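Local coordinates for flavin-dependent monooxygenase, oxygenase subunit HsaA (Rhodococcus sp., PDB 2RFQ), which catalyses the FMNH2-dependent ortho-hydroxylation of the phenolic ring of the secosteroid 3-HSA during bacterial cholesterol breakdown, working with a separate reductase component, at residues W94-D106 / H205-P219. Sequence-based numbering, arbitrary orientation.
Sequences WHLALFSQQAQED and HRVLSFKAMSNLTAP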
# COMPACT_ATOMS: atom_id res chain seq x y z
N TRP A 94 -5.02 37.50 -3.61
CA TRP A 94 -6.42 37.12 -3.47
C TRP A 94 -6.90 37.51 -2.05
O TRP A 94 -7.95 38.12 -1.87
CB TRP A 94 -6.58 35.60 -3.71
CG TRP A 94 -7.99 35.07 -3.56
CD1 TRP A 94 -8.92 34.89 -4.55
CD2 TRP A 94 -8.63 34.64 -2.34
NE1 TRP A 94 -10.11 34.40 -4.02
CE2 TRP A 94 -9.94 34.23 -2.67
CE3 TRP A 94 -8.21 34.56 -1.00
CZ2 TRP A 94 -10.84 33.75 -1.72
CZ3 TRP A 94 -9.14 34.08 -0.03
CH2 TRP A 94 -10.42 33.70 -0.41
N HIS A 95 -6.13 37.13 -1.04
CA HIS A 95 -6.51 37.41 0.35
C HIS A 95 -6.66 38.92 0.58
O HIS A 95 -7.64 39.37 1.19
CB HIS A 95 -5.48 36.81 1.33
CG HIS A 95 -5.93 36.82 2.76
ND1 HIS A 95 -5.09 36.44 3.79
CD2 HIS A 95 -7.12 37.13 3.34
CE1 HIS A 95 -5.74 36.53 4.94
NE2 HIS A 95 -6.98 36.93 4.70
N LEU A 96 -5.72 39.72 0.06
CA LEU A 96 -5.79 41.16 0.28
C LEU A 96 -7.03 41.80 -0.34
O LEU A 96 -7.52 42.81 0.15
CB LEU A 96 -4.52 41.86 -0.21
CG LEU A 96 -4.38 43.33 0.20
CD1 LEU A 96 -4.35 43.51 1.71
CD2 LEU A 96 -3.15 43.99 -0.45
N ALA A 97 -7.53 41.21 -1.43
CA ALA A 97 -8.76 41.69 -2.08
C ALA A 97 -9.96 41.69 -1.14
O ALA A 97 -10.95 42.36 -1.41
CB ALA A 97 -9.07 40.81 -3.29
N LEU A 98 -9.87 40.90 -0.06
CA LEU A 98 -10.95 40.76 0.90
C LEU A 98 -10.84 41.78 2.03
O LEU A 98 -11.84 42.06 2.71
CB LEU A 98 -11.01 39.33 1.47
CG LEU A 98 -11.10 38.17 0.47
CD1 LEU A 98 -10.97 36.82 1.19
CD2 LEU A 98 -12.42 38.23 -0.25
N PHE A 99 -9.65 42.35 2.23
CA PHE A 99 -9.46 43.39 3.24
C PHE A 99 -10.19 44.66 2.78
O PHE A 99 -10.60 44.79 1.62
CB PHE A 99 -7.98 43.72 3.47
CG PHE A 99 -7.24 42.74 4.35
CD1 PHE A 99 -6.76 43.13 5.61
CD2 PHE A 99 -6.95 41.45 3.89
CE1 PHE A 99 -6.01 42.22 6.41
CE2 PHE A 99 -6.22 40.54 4.69
CZ PHE A 99 -5.74 40.93 5.94
N SER A 100 -10.30 45.61 3.71
CA SER A 100 -10.91 46.90 3.40
C SER A 100 -10.22 47.55 2.20
O SER A 100 -9.01 47.34 1.96
CB SER A 100 -10.81 47.82 4.62
OG SER A 100 -9.45 48.19 4.83
N GLN A 101 -10.98 48.37 1.48
CA GLN A 101 -10.43 49.15 0.39
C GLN A 101 -9.23 49.97 0.86
O GLN A 101 -8.23 50.11 0.14
CB GLN A 101 -11.51 50.08 -0.19
CG GLN A 101 -11.00 51.00 -1.28
CD GLN A 101 -10.73 50.29 -2.59
OE1 GLN A 101 -11.34 49.26 -2.90
NE2 GLN A 101 -9.80 50.84 -3.38
N GLN A 102 -9.31 50.48 2.09
CA GLN A 102 -8.24 51.33 2.62
C GLN A 102 -6.96 50.53 2.79
O GLN A 102 -5.87 51.02 2.48
CB GLN A 102 -8.66 51.96 3.94
CG GLN A 102 -7.66 52.96 4.50
CD GLN A 102 -8.12 53.51 5.86
OE1 GLN A 102 -9.28 53.34 6.27
NE2 GLN A 102 -7.21 54.19 6.56
N ALA A 103 -7.09 49.29 3.27
CA ALA A 103 -5.91 48.41 3.41
C ALA A 103 -5.27 48.11 2.05
O ALA A 103 -4.05 48.16 1.90
CB ALA A 103 -6.31 47.11 4.10
N GLN A 104 -6.10 47.85 1.04
CA GLN A 104 -5.56 47.62 -0.32
C GLN A 104 -4.86 48.87 -0.85
O GLN A 104 -3.82 48.76 -1.48
CB GLN A 104 -6.68 47.24 -1.28
CG GLN A 104 -7.36 45.93 -0.94
CD GLN A 104 -8.65 45.76 -1.72
OE1 GLN A 104 -8.64 45.82 -2.96
NE2 GLN A 104 -9.76 45.60 -1.01
N GLU A 105 -5.43 50.04 -0.60
CA GLU A 105 -4.80 51.30 -0.97
C GLU A 105 -3.45 51.46 -0.23
O GLU A 105 -2.45 51.88 -0.83
CB GLU A 105 -5.74 52.48 -0.69
CG GLU A 105 -5.10 53.85 -0.93
CD GLU A 105 -4.93 54.21 -2.41
OE1 GLU A 105 -5.70 53.69 -3.26
OE2 GLU A 105 -4.04 55.05 -2.72
N ASP A 106 -3.41 51.12 1.05
CA ASP A 106 -2.14 51.15 1.81
C ASP A 106 -1.03 50.36 1.13
O ASP A 106 0.11 50.82 1.05
CB ASP A 106 -2.33 50.64 3.24
CG ASP A 106 -3.15 51.58 4.11
OD1 ASP A 106 -3.38 52.75 3.73
OD2 ASP A 106 -3.56 51.13 5.19
N HIS A 205 -8.57 48.87 10.20
CA HIS A 205 -8.82 48.62 8.77
C HIS A 205 -7.85 47.61 8.16
O HIS A 205 -8.10 47.10 7.07
CB HIS A 205 -8.86 49.93 7.96
CG HIS A 205 -7.51 50.55 7.73
ND1 HIS A 205 -6.91 51.40 8.63
CD2 HIS A 205 -6.66 50.45 6.68
CE1 HIS A 205 -5.74 51.79 8.15
NE2 HIS A 205 -5.57 51.23 6.97
N ARG A 206 -6.76 47.33 8.87
CA ARG A 206 -5.74 46.39 8.40
C ARG A 206 -5.86 45.00 9.06
O ARG A 206 -4.92 44.21 9.05
CB ARG A 206 -4.35 46.97 8.64
CG ARG A 206 -4.03 48.15 7.73
CD ARG A 206 -2.54 48.46 7.85
NE ARG A 206 -2.20 49.74 7.24
CZ ARG A 206 -1.13 50.45 7.57
NH1 ARG A 206 -0.30 50.00 8.52
NH2 ARG A 206 -0.87 51.61 6.97
N VAL A 207 -7.04 44.70 9.61
CA VAL A 207 -7.26 43.40 10.25
C VAL A 207 -8.53 42.76 9.69
O VAL A 207 -9.57 43.42 9.58
CB VAL A 207 -7.35 43.55 11.79
CG1 VAL A 207 -7.61 42.20 12.45
CG2 VAL A 207 -6.06 44.16 12.30
N LEU A 208 -8.44 41.48 9.32
CA LEU A 208 -9.59 40.80 8.70
C LEU A 208 -9.88 39.47 9.37
O LEU A 208 -9.00 38.61 9.45
CB LEU A 208 -9.32 40.56 7.22
CG LEU A 208 -10.42 39.83 6.43
CD1 LEU A 208 -11.74 40.58 6.41
CD2 LEU A 208 -9.95 39.58 5.00
N SER A 209 -11.12 39.30 9.83
CA SER A 209 -11.51 38.06 10.48
C SER A 209 -11.78 36.95 9.45
O SER A 209 -12.44 37.19 8.45
CB SER A 209 -12.78 38.30 11.30
OG SER A 209 -13.28 37.05 11.75
N PHE A 210 -11.29 35.75 9.70
CA PHE A 210 -11.66 34.62 8.84
C PHE A 210 -13.17 34.32 8.88
O PHE A 210 -13.73 33.85 7.88
CB PHE A 210 -10.85 33.39 9.20
CG PHE A 210 -9.43 33.48 8.76
CD1 PHE A 210 -9.07 33.24 7.43
CD2 PHE A 210 -8.45 33.86 9.67
CE1 PHE A 210 -7.73 33.33 7.02
CE2 PHE A 210 -7.10 33.95 9.27
CZ PHE A 210 -6.76 33.68 7.94
N LYS A 211 -13.83 34.59 10.01
CA LYS A 211 -15.29 34.43 10.09
C LYS A 211 -16.03 35.38 9.14
O LYS A 211 -17.01 34.98 8.51
CB LYS A 211 -15.79 34.61 11.54
CG LYS A 211 -17.23 34.16 11.79
CD LYS A 211 -17.41 32.67 11.43
CE LYS A 211 -18.74 32.11 11.93
NZ LYS A 211 -19.04 30.79 11.28
N ALA A 212 -15.56 36.62 9.04
CA ALA A 212 -16.13 37.61 8.11
C ALA A 212 -15.97 37.12 6.69
O ALA A 212 -16.86 37.30 5.85
CB ALA A 212 -15.45 38.96 8.27
N MSE A 213 -14.82 36.52 6.40
CA MSE A 213 -14.60 35.96 5.08
C MSE A 213 -15.62 34.86 4.79
O MSE A 213 -16.28 34.89 3.74
CB MSE A 213 -13.17 35.43 4.96
CG MSE A 213 -12.17 36.55 4.85
SE MSE A 213 -10.34 35.90 5.11
CE MSE A 213 -10.36 34.36 3.84
N SER A 214 -15.76 33.93 5.72
CA SER A 214 -16.66 32.78 5.54
C SER A 214 -18.13 33.22 5.47
O SER A 214 -18.95 32.57 4.83
CB SER A 214 -16.45 31.76 6.65
OG SER A 214 -15.10 31.36 6.70
N ASN A 215 -18.44 34.34 6.14
CA ASN A 215 -19.79 34.92 6.13
C ASN A 215 -20.10 35.75 4.88
O ASN A 215 -21.18 36.34 4.77
CB ASN A 215 -19.99 35.81 7.37
CG ASN A 215 -20.21 35.02 8.65
OD1 ASN A 215 -20.48 33.81 8.62
ND2 ASN A 215 -20.07 35.69 9.79
N LEU A 216 -19.13 35.82 3.95
CA LEU A 216 -19.24 36.69 2.77
C LEU A 216 -19.48 38.16 3.13
O LEU A 216 -20.08 38.92 2.34
CB LEU A 216 -20.27 36.16 1.77
CG LEU A 216 -19.90 34.80 1.15
CD1 LEU A 216 -21.12 34.03 0.64
CD2 LEU A 216 -18.86 34.98 0.04
N THR A 217 -19.00 38.56 4.30
CA THR A 217 -19.06 39.95 4.73
C THR A 217 -17.70 40.67 4.75
O THR A 217 -17.62 41.79 5.23
CB THR A 217 -19.73 40.13 6.13
OG1 THR A 217 -18.94 39.49 7.15
CG2 THR A 217 -21.16 39.58 6.14
N ALA A 218 -16.65 40.05 4.19
CA ALA A 218 -15.35 40.72 4.13
C ALA A 218 -15.55 42.04 3.39
O ALA A 218 -16.25 42.07 2.37
CB ALA A 218 -14.30 39.86 3.44
N PRO A 219 -14.96 43.14 3.91
CA PRO A 219 -15.25 44.47 3.36
C PRO A 219 -14.77 44.69 1.92
O PRO A 219 -15.33 45.54 1.22
CB PRO A 219 -14.52 45.44 4.32
CG PRO A 219 -13.48 44.62 4.98
CD PRO A 219 -14.05 43.22 5.07
O HOH W 1 -7.99 36.81 7.51
O HOH W 2 -9.78 44.91 6.41
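Asp106 and His205 head the polar end of this contact: His205 NE2 donates to Asp106 OD2 (2.7 Å, N-H...O angle 163°) in the imidazole plane, arriving on the syn side, somewhat out of the carboxylate plane. The same oxygen of the short, charged aspartate also accepts from Arg206 NE at 2.8 Å, a salt bridge met from above the carboxylate plane; the arginine probably stabilises its charge. The Gln102 amide lies flat on one face of the imidazole, planes 10° apart, because CG stands anti to the backbone N (chi1 -174°) and the extended chain reaches across the ring; Arg206 CG lies near the rim of the opposite face. A leucine in place of His205 would probably leave Asp106 without one donor and the Gln102 amide without a flat ring to lie on.

Ser100, small and hydroxylic, serves twice: OG accepts from Ala103 N as N-cap and donates to His205 O (2.8 Å), which a water also links to Ser100 N.

The flat Phe99 face takes the aliphatic Leu208 CB over its centre, and branched Leu208 CD2 reaches Leu98 CB. Flexible Met213, a selenomethionine, sets CE against Leu98 CD1; its SE meets the His95 ring obliquely, 3.5 Å from NE2.

His95 ND1 is hydrogen-bonded to Tyr120 OH, by similarity an FMN-binding residue, while a water joins NE2 to Leu208 O. The contact joins helices 80-96 and 101-108 to helix 210-214 and strand 207-209, which pairs antiparallel with strand 162-172.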